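Local coordinates for putative secreted protein (Pseudomonas aeruginosa, PDB 3NPD), which is of unknown function but belongs to a Pseudomonas-specific family of putative secreted, quorum-sensing-regulated virulence factors, at residues A[15-20]-A[37-42]; A[44-49]-A[89-94]; A[49-54]-A[94-99]; A[64-69]-A[105-110]. All blocks are in the same frame, centred on the assembly; numbering follows the deposited sequence.

Contact 1: residues A[15-20]-A[37-42]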
loop_
_atom_site.group_PDB
_atom_site.type_symbol
_atom_site.label_atom_id
_atom_site.label_comp_id
_atom_site.label_asym_id
_atom_site.label_seq_id
_atom_site.Cartn_x
_atom_site.Cartn_y
_atom_site.Cartn_z
ATOM N N LYS A 15 -8.521 -2.486 -11.489
ATOM C CA LYS A 15 -7.727 -2.748 -12.697
ATOM C C LYS A 15 -6.254 -2.596 -12.358
ATOM O O LYS A 15 -5.453 -3.435 -12.747
ATOM C CB LYS A 15 -8.030 -1.814 -13.899
ATOM C CG LYS A 15 -9.404 -1.913 -14.492
ATOM C CD LYS A 15 -9.393 -1.350 -15.949
ATOM N N VAL A 16 -5.897 -1.486 -11.688
ATOM C CA VAL A 16 -4.502 -1.277 -11.235
ATOM C C VAL A 16 -4.036 -2.399 -10.291
ATOM O O VAL A 16 -2.936 -2.895 -10.414
ATOM C CB VAL A 16 -4.293 0.109 -10.602
ATOM C CG1 VAL A 16 -2.879 0.279 -10.057
ATOM C CG2 VAL A 16 -4.576 1.204 -11.678
ATOM N N ALA A 17 -4.865 -2.758 -9.328
ATOM C CA ALA A 17 -4.558 -3.869 -8.417
ATOM C C ALA A 17 -4.264 -5.205 -9.123
ATOM O O ALA A 17 -3.251 -5.829 -8.836
ATOM C CB ALA A 17 -5.641 -4.036 -7.385
ATOM N N LYS A 18 -5.072 -5.545 -10.121
ATOM C CA LYS A 18 -4.871 -6.765 -10.896
ATOM C C LYS A 18 -3.553 -6.752 -11.666
ATOM O O LYS A 18 -2.797 -7.724 -11.583
ATOM C CB LYS A 18 -6.051 -7.052 -11.829
ATOM C CG LYS A 18 -7.253 -7.667 -11.151
ATOM C CD LYS A 18 -8.397 -7.877 -12.149
ATOM N N GLU A 19 -3.260 -5.675 -12.409
ATOM C CA GLU A 19 -2.012 -5.617 -13.185
ATOM C C GLU A 19 -0.787 -5.612 -12.252
ATOM O O GLU A 19 0.196 -6.301 -12.524
ATOM C CB GLU A 19 -1.980 -4.447 -14.174
ATOM C CG GLU A 19 -2.017 -3.087 -13.566
ATOM C CD GLU A 19 -2.068 -1.978 -14.596
ATOM O OE1 GLU A 19 -1.065 -1.773 -15.316
ATOM O OE2 GLU A 19 -3.113 -1.282 -14.651
ATOM N N SER A 20 -0.870 -4.858 -11.149
ATOM C CA SER A 20 0.219 -4.734 -10.212
ATOM C C SER A 20 0.475 -6.013 -9.390
ATOM O O SER A 20 1.588 -6.171 -8.853
ATOM C CB SER A 20 -0.033 -3.548 -9.283
ATOM O OG SER A 20 -0.121 -2.343 -10.046
ATOM N N TYR A 37 -1.902 -6.648 -4.394
ATOM C CA TYR A 37 -2.825 -5.561 -4.151
ATOM C C TYR A 37 -4.269 -5.971 -4.126
ATOM O O TYR A 37 -4.668 -6.902 -4.834
ATOM C CB TYR A 37 -2.683 -4.535 -5.281
ATOM C CG TYR A 37 -1.305 -3.953 -5.370
ATOM C CD1 TYR A 37 -0.274 -4.657 -5.975
ATOM C CD2 TYR A 37 -1.036 -2.637 -4.911
ATOM C CE1 TYR A 37 1.041 -4.115 -6.038
ATOM C CE2 TYR A 37 0.236 -2.067 -5.035
ATOM C CZ TYR A 37 1.275 -2.806 -5.579
ATOM O OH TYR A 37 2.550 -2.265 -5.702
ATOM N N THR A 38 -5.038 -5.299 -3.278
ATOM C CA THR A 38 -6.499 -5.389 -3.228
ATOM C C THR A 38 -7.060 -3.966 -3.149
ATOM O O THR A 38 -6.302 -2.995 -2.994
ATOM C CB THR A 38 -7.040 -6.242 -2.062
ATOM O OG1 THR A 38 -6.749 -5.588 -0.820
ATOM C CG2 THR A 38 -6.490 -7.693 -2.063
ATOM N N VAL A 39 -8.374 -3.846 -3.265
ATOM C CA VAL A 39 -9.045 -2.562 -3.202
ATOM C C VAL A 39 -10.179 -2.648 -2.173
ATOM O O VAL A 39 -10.942 -3.649 -2.123
ATOM C CB VAL A 39 -9.605 -2.167 -4.593
ATOM C CG1 VAL A 39 -10.455 -0.887 -4.481
ATOM C CG2 VAL A 39 -8.451 -1.959 -5.596
ATOM N N GLU A 40 -10.235 -1.639 -1.324
ATOM C CA GLU A 40 -11.360 -1.460 -0.357
ATOM C C GLU A 40 -11.795 -0.025 -0.510
ATOM O O GLU A 40 -11.119 0.890 -0.080
ATOM C CB GLU A 40 -10.946 -1.766 1.069
ATOM C CG GLU A 40 -10.554 -3.198 1.305
ATOM C CD GLU A 40 -11.687 -4.211 1.232
ATOM O OE1 GLU A 40 -12.896 -3.854 1.429
ATOM O OE2 GLU A 40 -11.349 -5.392 0.997
ATOM N N GLY A 41 -12.941 0.173 -1.159
ATOM C CA GLY A 41 -13.445 1.520 -1.389
ATOM C C GLY A 41 -12.510 2.323 -2.285
ATOM O O GLY A 41 -12.161 1.875 -3.391
ATOM N N ASN A 42 -12.042 3.454 -1.753
ATOM C CA ASN A 42 -11.109 4.330 -2.459
ATOM C C ASN A 42 -9.619 4.016 -2.163
ATOM O O ASN A 42 -8.757 4.762 -2.603
ATOM C CB ASN A 42 -11.408 5.825 -2.216
ATOM C CG ASN A 42 -11.191 6.245 -0.776
ATOM O OD1 ASN A 42 -11.040 5.398 0.116
ATOM N ND2 ASN A 42 -11.196 7.534 -0.536
HETATM O O HOH W 1 1.781 -0.536 -8.606
#

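Contact 2: residues A[44-49]-A[89-94]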
loop_
_atom_site.group_PDB
_atom_site.type_symbol
_atom_site.label_atom_id
_atom_site.label_comp_id
_atom_site.label_asym_id
_atom_site.label_seq_id
_atom_site.Cartn_x
_atom_site.Cartn_y
_atom_site.Cartn_z
ATOM N N LEU A 44 -6.343 1.685 -2.610
ATOM C CA LEU A 44 -5.524 0.657 -3.268
ATOM C C LEU A 44 -4.513 0.196 -2.217
ATOM O O LEU A 44 -3.675 0.987 -1.781
ATOM C CB LEU A 44 -4.794 1.247 -4.488
ATOM C CG LEU A 44 -3.840 0.313 -5.233
ATOM C CD1 LEU A 44 -4.594 -0.931 -5.771
ATOM C CD2 LEU A 44 -3.082 1.063 -6.367
ATOM N N ILE A 45 -4.578 -1.056 -1.844
ATOM C CA ILE A 45 -3.821 -1.577 -0.710
ATOM C C ILE A 45 -2.765 -2.525 -1.237
ATOM O O ILE A 45 -3.107 -3.504 -1.907
ATOM C CB ILE A 45 -4.723 -2.348 0.274
ATOM C CG1 ILE A 45 -5.871 -1.520 0.801
ATOM C CG2 ILE A 45 -3.864 -2.952 1.470
ATOM C CD1 ILE A 45 -7.033 -2.315 1.362
ATOM N N ASN A 46 -1.497 -2.276 -0.912
ATOM C CA ASN A 46 -0.403 -3.168 -1.203
ATOM C C ASN A 46 -0.188 -3.893 0.110
ATOM O O ASN A 46 0.087 -3.266 1.158
ATOM C CB ASN A 46 0.838 -2.337 -1.622
ATOM C CG ASN A 46 2.006 -3.150 -2.171
ATOM O OD1 ASN A 46 3.080 -2.578 -2.377
ATOM N ND2 ASN A 46 1.838 -4.464 -2.377
ATOM N N HIS A 47 -0.316 -5.209 0.080
ATOM C CA HIS A 47 -0.088 -6.039 1.235
ATOM C C HIS A 47 1.338 -6.555 1.150
ATOM O O HIS A 47 1.735 -7.077 0.115
ATOM C CB HIS A 47 -1.032 -7.239 1.189
ATOM C CG HIS A 47 -2.497 -6.864 1.137
ATOM N ND1 HIS A 47 -3.299 -6.749 2.255
ATOM C CD2 HIS A 47 -3.294 -6.602 0.081
ATOM C CE1 HIS A 47 -4.523 -6.412 1.886
ATOM N NE2 HIS A 47 -4.549 -6.315 0.573
ATOM N N LEU A 48 2.083 -6.452 2.260
ATOM C CA LEU A 48 3.430 -6.964 2.345
ATOM C C LEU A 48 3.600 -7.718 3.675
ATOM O O LEU A 48 2.982 -7.324 4.697
ATOM C CB LEU A 48 4.450 -5.858 2.216
ATOM C CG LEU A 48 4.423 -5.048 0.894
ATOM C CD1 LEU A 48 3.697 -3.701 1.132
ATOM C CD2 LEU A 48 5.841 -4.884 0.314
ATOM N N SER A 49 4.379 -8.807 3.655
ATOM C CA SER A 49 4.741 -9.522 4.897
ATOM C C SER A 49 6.185 -9.156 5.211
ATOM O O SER A 49 6.992 -8.925 4.294
ATOM C CB SER A 49 4.588 -11.043 4.819
ATOM O OG SER A 49 5.421 -11.621 3.870
ATOM N N LEU A 89 -3.562 5.509 -1.305
ATOM C CA LEU A 89 -2.581 4.421 -1.373
ATOM C C LEU A 89 -2.356 3.954 0.063
ATOM O O LEU A 89 -1.960 4.724 0.915
ATOM C CB LEU A 89 -1.270 4.849 -2.073
ATOM C CG LEU A 89 -1.042 4.256 -3.457
ATOM C CD1 LEU A 89 -0.957 2.687 -3.452
ATOM C CD2 LEU A 89 -2.153 4.840 -4.375
ATOM N N THR A 90 -2.552 2.665 0.302
ATOM C CA THR A 90 -2.395 2.075 1.624
ATOM C C THR A 90 -1.349 0.971 1.577
ATOM O O THR A 90 -1.444 0.088 0.725
ATOM C CB THR A 90 -3.715 1.478 2.113
ATOM O OG1 THR A 90 -4.652 2.549 2.207
ATOM C CG2 THR A 90 -3.550 0.763 3.507
ATOM N N TYR A 91 -0.399 1.003 2.505
ATOM C CA TYR A 91 0.575 -0.074 2.699
ATOM C C TYR A 91 0.193 -0.787 3.959
ATOM O O TYR A 91 0.165 -0.183 5.035
ATOM C CB TYR A 91 2.008 0.445 2.831
ATOM C CG TYR A 91 2.463 0.888 1.519
ATOM C CD1 TYR A 91 3.025 -0.039 0.629
ATOM C CD2 TYR A 91 2.219 2.173 1.078
ATOM C CE1 TYR A 91 3.364 0.306 -0.651
ATOM C CE2 TYR A 91 2.577 2.550 -0.210
ATOM C CZ TYR A 91 3.167 1.610 -1.070
ATOM O OH TYR A 91 3.545 1.947 -2.348
ATOM N N SER A 92 -0.079 -2.088 3.846
ATOM C CA SER A 92 -0.409 -2.939 4.984
ATOM C C SER A 92 0.673 -3.982 5.142
ATOM O O SER A 92 0.776 -4.926 4.351
ATOM C CB SER A 92 -1.809 -3.559 4.814
ATOM O OG SER A 92 -2.073 -4.511 5.826
ATOM N N PHE A 93 1.485 -3.798 6.172
ATOM C CA PHE A 93 2.562 -4.755 6.521
ATOM C C PHE A 93 2.107 -5.609 7.669
ATOM O O PHE A 93 1.603 -5.097 8.694
ATOM C CB PHE A 93 3.815 -4.020 6.965
ATOM C CG PHE A 93 4.483 -3.209 5.901
ATOM C CD1 PHE A 93 4.102 -1.872 5.674
ATOM C CD2 PHE A 93 5.546 -3.739 5.143
ATOM C CE1 PHE A 93 4.748 -1.114 4.688
ATOM C CE2 PHE A 93 6.172 -2.970 4.160
ATOM C CZ PHE A 93 5.769 -1.678 3.936
ATOM N N THR A 94 2.276 -6.920 7.531
ATOM C CA THR A 94 1.974 -7.892 8.583
ATOM C C THR A 94 3.187 -8.811 8.787
ATOM O O THR A 94 4.043 -8.903 7.925
ATOM C CB THR A 94 0.703 -8.679 8.223
ATOM O OG1 THR A 94 0.929 -9.419 7.026
ATOM C CG2 THR A 94 -0.509 -7.701 8.063
HETATM O O HOH W 2 3.506 -0.110 -4.009
HETATM O O HOH W 3 -2.193 -7.023 4.817
HETATM O O HOH W 4 0.197 -8.257 4.682
#

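Contact 3: residues A[49-54]-A[94-99]. With SO4 (sulfate ion), chain B.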
loop_
_atom_site.group_PDB
_atom_site.type_symbol
_atom_site.label_atom_id
_atom_site.label_comp_id
_atom_site.label_asym_id
_atom_site.label_seq_id
_atom_site.Cartn_x
_atom_site.Cartn_y
_atom_site.Cartn_z
ATOM N N SER A 49 4.379 -8.807 3.655
ATOM C CA SER A 49 4.741 -9.522 4.897
ATOM C C SER A 49 6.185 -9.156 5.211
ATOM O O SER A 49 6.992 -8.925 4.294
ATOM C CB SER A 49 4.588 -11.043 4.819
ATOM O OG SER A 49 5.421 -11.621 3.870
ATOM N N VAL A 50 6.497 -9.151 6.496
ATOM C CA VAL A 50 7.805 -8.716 7.016
ATOM C C VAL A 50 8.243 -9.738 8.030
ATOM O O VAL A 50 7.487 -10.060 8.945
ATOM C CB VAL A 50 7.746 -7.349 7.734
ATOM C CG1 VAL A 50 9.176 -6.854 8.045
ATOM C CG2 VAL A 50 7.062 -6.368 6.902
ATOM N N ARG A 51 9.486 -10.194 7.920
ATOM C CA ARG A 51 10.059 -11.066 8.941
ATOM C C ARG A 51 10.249 -10.330 10.266
ATOM O O ARG A 51 10.325 -9.103 10.313
ATOM C CB ARG A 51 11.315 -11.746 8.439
ATOM C CG ARG A 51 10.920 -12.740 7.315
ATOM C CD ARG A 51 12.074 -13.444 6.677
ATOM N NE ARG A 51 11.591 -14.375 5.625
ATOM C CZ ARG A 51 11.293 -15.675 5.791
ATOM N NH1 ARG A 51 11.417 -16.258 6.987
ATOM N NH2 ARG A 51 10.878 -16.407 4.737
ATOM N N ALA A 52 10.274 -11.126 11.322
ATOM C CA ALA A 52 10.195 -10.674 12.711
ATOM C C ALA A 52 11.203 -9.608 13.071
ATOM O O ALA A 52 10.842 -8.605 13.694
ATOM C CB ALA A 52 10.337 -11.900 13.659
ATOM N N SER A 53 12.464 -9.807 12.693
ATOM C CA SER A 53 13.507 -8.833 13.068
ATOM C C SER A 53 13.321 -7.486 12.388
ATOM O O SER A 53 13.425 -6.446 13.052
ATOM C CB SER A 53 14.927 -9.371 12.851
ATOM O OG SER A 53 15.228 -10.335 13.844
ATOM N N HIS A 54 13.025 -7.490 11.099
ATOM C CA HIS A 54 12.756 -6.260 10.387
ATOM C C HIS A 54 11.433 -5.618 10.864
ATOM O O HIS A 54 11.321 -4.411 10.894
ATOM C CB HIS A 54 12.705 -6.485 8.895
ATOM C CG HIS A 54 12.698 -5.212 8.096
ATOM N ND1 HIS A 54 13.646 -4.231 8.276
ATOM C CD2 HIS A 54 11.859 -4.747 7.149
ATOM C CE1 HIS A 54 13.410 -3.230 7.455
ATOM N NE2 HIS A 54 12.329 -3.517 6.761
ATOM N N THR A 94 2.276 -6.920 7.531
ATOM C CA THR A 94 1.974 -7.892 8.583
ATOM C C THR A 94 3.187 -8.811 8.787
ATOM O O THR A 94 4.043 -8.903 7.925
ATOM C CB THR A 94 0.703 -8.679 8.223
ATOM O OG1 THR A 94 0.929 -9.419 7.026
ATOM C CG2 THR A 94 -0.509 -7.701 8.063
ATOM N N GLU A 95 3.241 -9.493 9.915
ATOM C CA GLU A 95 4.309 -10.431 10.219
ATOM C C GLU A 95 4.257 -11.655 9.307
ATOM O O GLU A 95 3.191 -12.203 9.064
ATOM C CB GLU A 95 4.189 -10.904 11.677
ATOM C CG GLU A 95 4.828 -9.963 12.667
ATOM C CD GLU A 95 6.290 -10.293 12.882
ATOM O OE1 GLU A 95 7.004 -10.547 11.876
ATOM O OE2 GLU A 95 6.709 -10.277 14.060
ATOM N N TYR A 96 5.408 -12.093 8.834
ATOM C CA TYR A 96 5.477 -13.273 7.974
ATOM C C TYR A 96 4.909 -14.520 8.658
ATOM O O TYR A 96 4.126 -15.205 8.059
ATOM C CB TYR A 96 6.915 -13.489 7.556
ATOM C CG TYR A 96 7.113 -14.712 6.717
ATOM C CD1 TYR A 96 6.533 -14.802 5.459
ATOM C CD2 TYR A 96 7.867 -15.796 7.168
ATOM C CE1 TYR A 96 6.698 -15.906 4.651
ATOM C CE2 TYR A 96 8.081 -16.907 6.343
ATOM C CZ TYR A 96 7.452 -16.987 5.111
ATOM O OH TYR A 96 7.628 -18.110 4.358
ATOM N N LYS A 97 5.373 -14.799 9.870
ATOM C CA LYS A 97 4.950 -16.039 10.562
ATOM C C LYS A 97 3.523 -16.059 11.123
ATOM O O LYS A 97 2.907 -17.126 11.173
ATOM C CB LYS A 97 5.905 -16.301 11.732
ATOM C CG LYS A 97 7.335 -16.590 11.328
ATOM C CD LYS A 97 7.469 -17.950 10.798
ATOM C CE LYS A 97 8.883 -18.276 10.341
ATOM N NZ LYS A 97 9.922 -18.456 11.400
ATOM N N THR A 98 3.043 -14.928 11.615
ATOM C CA THR A 98 1.754 -14.831 12.340
ATOM C C THR A 98 0.681 -14.005 11.661
ATOM O O THR A 98 -0.476 -14.064 12.042
ATOM C CB THR A 98 2.006 -14.201 13.721
ATOM O OG1 THR A 98 2.413 -12.829 13.560
ATOM C CG2 THR A 98 3.122 -14.931 14.493
ATOM N N ASN A 99 1.059 -13.195 10.666
ATOM C CA ASN A 99 0.162 -12.197 10.089
ATOM C C ASN A 99 -0.336 -11.050 11.024
ATOM O O ASN A 99 -1.226 -10.282 10.614
ATOM C CB ASN A 99 -1.028 -12.827 9.335
ATOM C CG ASN A 99 -1.487 -11.964 8.194
ATOM O OD1 ASN A 99 -0.681 -11.582 7.338
ATOM N ND2 ASN A 99 -2.783 -11.657 8.149
HETATM S S SO4 B . 10.801 -14.770 10.857
HETATM O O1 SO4 B . 9.581 -13.951 10.711
HETATM O O2 SO4 B . 12.053 -14.031 11.080
HETATM O O3 SO4 B . 10.621 -15.664 11.996
HETATM O O4 SO4 B . 11.010 -15.539 9.614
HETATM O O HOH W 5 9.963 -19.232 4.864
HETATM O O HOH W 6 8.588 -9.031 15.206
#

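Contact 4: residues A[64-69]-A[105-110]. With EDO (1,2-ethanediol), chain H.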
loop_
_atom_site.group_PDB
_atom_site.type_symbol
_atom_site.label_atom_id
_atom_site.label_comp_id
_atom_site.label_asym_id
_atom_site.label_seq_id
_atom_site.Cartn_x
_atom_site.Cartn_y
_atom_site.Cartn_z
ATOM N N SER A 64 9.808 7.286 10.434
ATOM C CA SER A 64 10.806 7.112 9.370
ATOM C C SER A 64 10.281 6.170 8.294
ATOM O O SER A 64 10.433 6.450 7.096
ATOM C CB SER A 64 12.148 6.614 9.921
ATOM O OG SER A 64 13.060 6.303 8.887
ATOM N N VAL A 65 9.652 5.064 8.695
ATOM C CA VAL A 65 8.979 4.180 7.735
ATOM C C VAL A 65 7.957 4.973 6.873
ATOM O O VAL A 65 7.952 4.851 5.655
ATOM C CB VAL A 65 8.312 2.953 8.408
ATOM C CG1 VAL A 65 7.372 2.236 7.428
ATOM C CG2 VAL A 65 9.356 1.986 9.020
ATOM N N ARG A 66 7.090 5.770 7.512
ATOM C CA ARG A 66 6.055 6.501 6.810
ATOM C C ARG A 66 6.679 7.492 5.846
ATOM O O ARG A 66 6.250 7.610 4.690
ATOM C CB ARG A 66 5.157 7.247 7.773
ATOM C CG ARG A 66 4.045 8.020 7.021
ATOM C CD ARG A 66 3.055 8.779 7.889
ATOM N NE ARG A 66 2.154 9.542 7.034
ATOM C CZ ARG A 66 1.117 9.029 6.336
ATOM N NH1 ARG A 66 0.838 7.736 6.361
ATOM N NH2 ARG A 66 0.380 9.837 5.563
ATOM N N SER A 67 7.720 8.160 6.319
ATOM C CA SER A 67 8.373 9.191 5.516
ATOM C C SER A 67 9.000 8.585 4.248
ATOM O O SER A 67 8.874 9.141 3.168
ATOM C CB SER A 67 9.418 9.964 6.358
ATOM O OG SER A 67 10.054 10.954 5.576
ATOM N N GLN A 68 9.639 7.436 4.399
ATOM C CA GLN A 68 10.244 6.729 3.252
ATOM C C GLN A 68 9.192 6.222 2.276
ATOM O O GLN A 68 9.371 6.331 1.056
ATOM C CB GLN A 68 11.075 5.565 3.700
ATOM C CG GLN A 68 12.284 5.975 4.467
ATOM C CD GLN A 68 13.065 4.756 4.976
ATOM O OE1 GLN A 68 13.560 3.966 4.175
ATOM N NE2 GLN A 68 13.163 4.601 6.308
ATOM N N LEU A 69 8.135 5.625 2.812
ATOM C CA LEU A 69 6.971 5.222 1.992
ATOM C C LEU A 69 6.369 6.397 1.248
ATOM O O LEU A 69 6.124 6.292 0.061
ATOM C CB LEU A 69 5.894 4.510 2.790
ATOM C CG LEU A 69 6.234 3.115 3.292
ATOM C CD1 LEU A 69 5.188 2.666 4.275
ATOM C CD2 LEU A 69 6.372 2.075 2.134
ATOM N N GLU A 105 0.089 2.249 6.626
ATOM C CA GLU A 105 0.381 3.654 6.275
ATOM C C GLU A 105 -0.446 4.036 5.040
ATOM O O GLU A 105 -0.341 3.392 3.982
ATOM C CB GLU A 105 1.884 3.840 5.988
ATOM C CG GLU A 105 2.759 3.656 7.238
ATOM C CD GLU A 105 2.409 4.588 8.426
ATOM O OE1 GLU A 105 1.908 5.706 8.201
ATOM O OE2 GLU A 105 2.713 4.238 9.604
ATOM N N ARG A 106 -1.293 5.060 5.203
ATOM C CA ARG A 106 -2.153 5.557 4.141
ATOM C C ARG A 106 -1.710 6.930 3.678
ATOM O O ARG A 106 -1.334 7.825 4.491
ATOM C CB ARG A 106 -3.583 5.687 4.623
ATOM C CG ARG A 106 -4.130 4.367 5.077
ATOM C CD ARG A 106 -5.591 4.423 5.553
ATOM N NE ARG A 106 -6.000 3.051 5.871
ATOM C CZ ARG A 106 -5.720 2.383 6.994
ATOM N NH1 ARG A 106 -5.031 2.934 7.961
ATOM N NH2 ARG A 106 -6.080 1.105 7.125
ATOM N N PHE A 107 -1.869 7.146 2.372
ATOM C CA PHE A 107 -1.487 8.389 1.730
ATOM C C PHE A 107 -2.565 8.852 0.781
ATOM O O PHE A 107 -3.032 8.061 -0.041
ATOM C CB PHE A 107 -0.183 8.224 0.928
ATOM C CG PHE A 107 0.968 7.734 1.755
ATOM C CD1 PHE A 107 1.161 6.326 1.974
ATOM C CD2 PHE A 107 1.821 8.633 2.396
ATOM C CE1 PHE A 107 2.211 5.879 2.786
ATOM C CE2 PHE A 107 2.889 8.154 3.230
ATOM C CZ PHE A 107 3.070 6.794 3.423
ATOM N N ASP A 108 -2.910 10.147 0.827
ATOM C CA ASP A 108 -3.825 10.773 -0.151
ATOM C C ASP A 108 -3.113 11.960 -0.790
ATOM O O ASP A 108 -1.919 12.199 -0.501
ATOM C CB ASP A 108 -5.218 11.093 0.435
ATOM C CG ASP A 108 -5.223 12.198 1.513
ATOM O OD1 ASP A 108 -4.201 12.815 1.822
ATOM O OD2 ASP A 108 -6.324 12.417 2.077
ATOM N N ALA A 109 -3.792 12.666 -1.691
ATOM C CA ALA A 109 -3.221 13.857 -2.310
ATOM C C ALA A 109 -2.651 14.837 -1.272
ATOM O O ALA A 109 -1.539 15.333 -1.456
ATOM C CB ALA A 109 -4.256 14.578 -3.260
ATOM N N GLY A 110 -3.403 15.050 -0.180
ATOM C CA GLY A 110 -2.988 15.886 0.946
ATOM C C GLY A 110 -1.650 15.464 1.525
ATOM O O GLY A 110 -0.748 16.320 1.764
HETATM C C1 EDO H . 0.444 13.701 6.081
HETATM O O1 EDO H . 1.095 12.525 5.562
HETATM C C2 EDO H . -0.939 13.352 6.559
HETATM O O2 EDO H . -1.727 12.898 5.446
#

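Contact 1: residues A[15-20]-A[37-42]
S20 and Y37 meet face-on: the CB of S20 sits over one face of the Y37 ring, displaced toward its rim, in a CH-pi contact 3.8 Å from the ring centroid. Y37 CE1 and CD1 are both 3.5 Å from S20 CB. The ring comes to lie against the helix because its CG stands beside the backbone N and opposite the carbonyl carbon (chi1 -61°). One helical turn earlier, A17 offers only a methyl group; its CB touches Y37 CB at 3.7 Å and, further along the strand, V39 CG2 at 3.9 Å. Helical segment 15-20 runs nearly antiparallel to strand segment 37-40, their axes approaching to 7.1 Å, and L44 of the next strand also packs against A17. The S20 hydroxyl points away from the CH-pi contact. Its OG donates to V16 O at 2.9 Å, from the face opposite the one used by the backbone N of S20, and accepts from a water that makes a weak bond with Y37 OH. The touching groups, A17, S20 CB, Y37 and V39, are thus apolar, the small A17 and S20 letting the helix lie close under Y37 and V39; just beside them, S21 OG bonds Y37 N.

Contact 2: residues A[44-49]-A[89-94]
L48 and F93, paired in register on two parallel strands, pack side by side: L48 CD1 lies over one face of the F93 ring, 4.2 Å from its centroid, while L48 CB touches F93 CD2. The same CD1 also meets Y91 at the edge of its ring, near the ring plane, so one methyl group bridges two aromatic side chains that use different surfaces to receive it. Beside them N46 lies across Y91, amide and ring planes 59° apart, with N46 OD1 3.4 Å from Y91 CE1. A water joins the polar ends, donating to N46 OD1 at 3.0 Å and lying 2.6 Å from Y91 OH. CG anti to the backbone N (chi1 -171°) carries the N46 amide across to Y91, and its ND2 is held by D34 OD1 and G36 O of strand 32-40. On the other face, H47 ND1 and S92 OG share a second water, while H47 NE2 bonds T38 OG1.

Behind these side chains stand five backbone hydrogen bonds, all 2.9 Å long, running from T90 N to L44 O at one end to T94 N to L48 O at the other. The strands are the central parallel pair of the mixed sheet, flanked by strands 32-40 and 101-107. The face bearing L44, N46, L48, L89, Y91 and F93 is covered in part by helices 77-83 and 62-74, through Y79, L82 and L83 of the former and L69 and V73 of the latter.

Contact 3: residues A[49-54]-A[94-99]
R51 and Y96 form an off-centre cation-pi contact, R51 CZ lying 4.0 Å from the ring centroid, and its unusual feature is a sulfate ion bound at the same guanidinium. The extended R51 side chain runs alongside Y96, the two planes 41° apart. Y96 CE2 lies over one face of the guanidinium, and a water accepts from R51 NH2 while also bonding Y96 OH. The tyrosine reaches outward with its CG anti to the backbone N (chi1 178°), and S49 OG lies at its ring edge.

The sulfate, probably carried over from the crystallisation liquor, accepts hydrogen bonds from both segments: R51 NH1 donates to its O4 at 2.8 Å, the backbone N of A52 to O1 at 3.0 Å, and K97 NZ to O3 at 2.9 Å. It probably offsets the like charges of R51 and K97. Where the two strands end, E95, in one of its two conformers, bends back at chi2 (-89°) until its OE1 approaches A52 CA at 3.3 Å. The parallel pairing finishes with V50 N bonding T94 O and Y96 N bonding V50 O, the latter donor standing well above the carbonyl plane. Past it, T94 OG1 donates to N99 OD1. Strand 43-50 here gives way to helix 52-60, with R51 at the N-cap position, and the sulfate on the A52 amide is an example of anion binding at a helix N-terminus, at the start of a right-handed beta-alpha-beta crossover.

Contact 4: residues A[64-69]-A[105-110]
The guanidinium of R66 lies flat on the ring of F107, planes only 8° apart and centres 4.2 Å apart, an offset cation-pi stack in which F107 CE2 sits over the centre of the guanidinium. Around the edge of the same group, near its plane, come E105 OE1, R106 O and O1 of a bound ethanediol. This is helix-on-sheet packing of a mixed alpha+beta fold, in which helix 62-74 crosses the edge strand 101-107. R66 can span the gap because its chain is extended from CG to NE, starting with CG anti to the backbone N. Its charge is met by a salt bridge to E105, whose chain bends at chi2 and whose carboxylate is turned 56° from the guanidinium plane; R66 NH1 to E105 OE1 is 2.9 Å, met nearly along the C-O axis. R66 NH1 and NH2 both grip the single oxygen R106 O, each at 2.9 Å, which probably fixes the rotation of the group above the ring. L69, one turn on, packs against the same ring, its CB touching F107 CZ at 3.7 Å; the L69 and E105 side chains cross at about a right angle, CD1 meeting CB. The ethanediol, probably from the crystallisation liquor, also bonds S111; its O1 accepts from R66 NH2 at 2.8 Å, N-H...O angle 174°.

Overall arrangement
All four contacts involve one mixed sheet. Contact 2 forms its central parallel pair, and contact 3 continues the same two strands to their ends, sharing S49 and T94, with centres about 13 Å apart. Contact 1 attaches helix 4-21 through the neighbouring strand, joined to contact 2 by T38 OG1 to H47 NE2 at 2.7 Å. On the other flank, contact 4 meets contact 2 through Y91 N to E105 O at 2.8 Å; contacts 1 and 4 lie on opposite sides of the chain centre, their centres about 18 Å apart. A molecule of 3-cyclohexyl-1-propylsulfonic acid, probably from the crystallisation liquor, lies within about 4 Å of the Y37, Y91 and R66 side chains, possibly marking a pocket reached by contacts 1, 2 and 4.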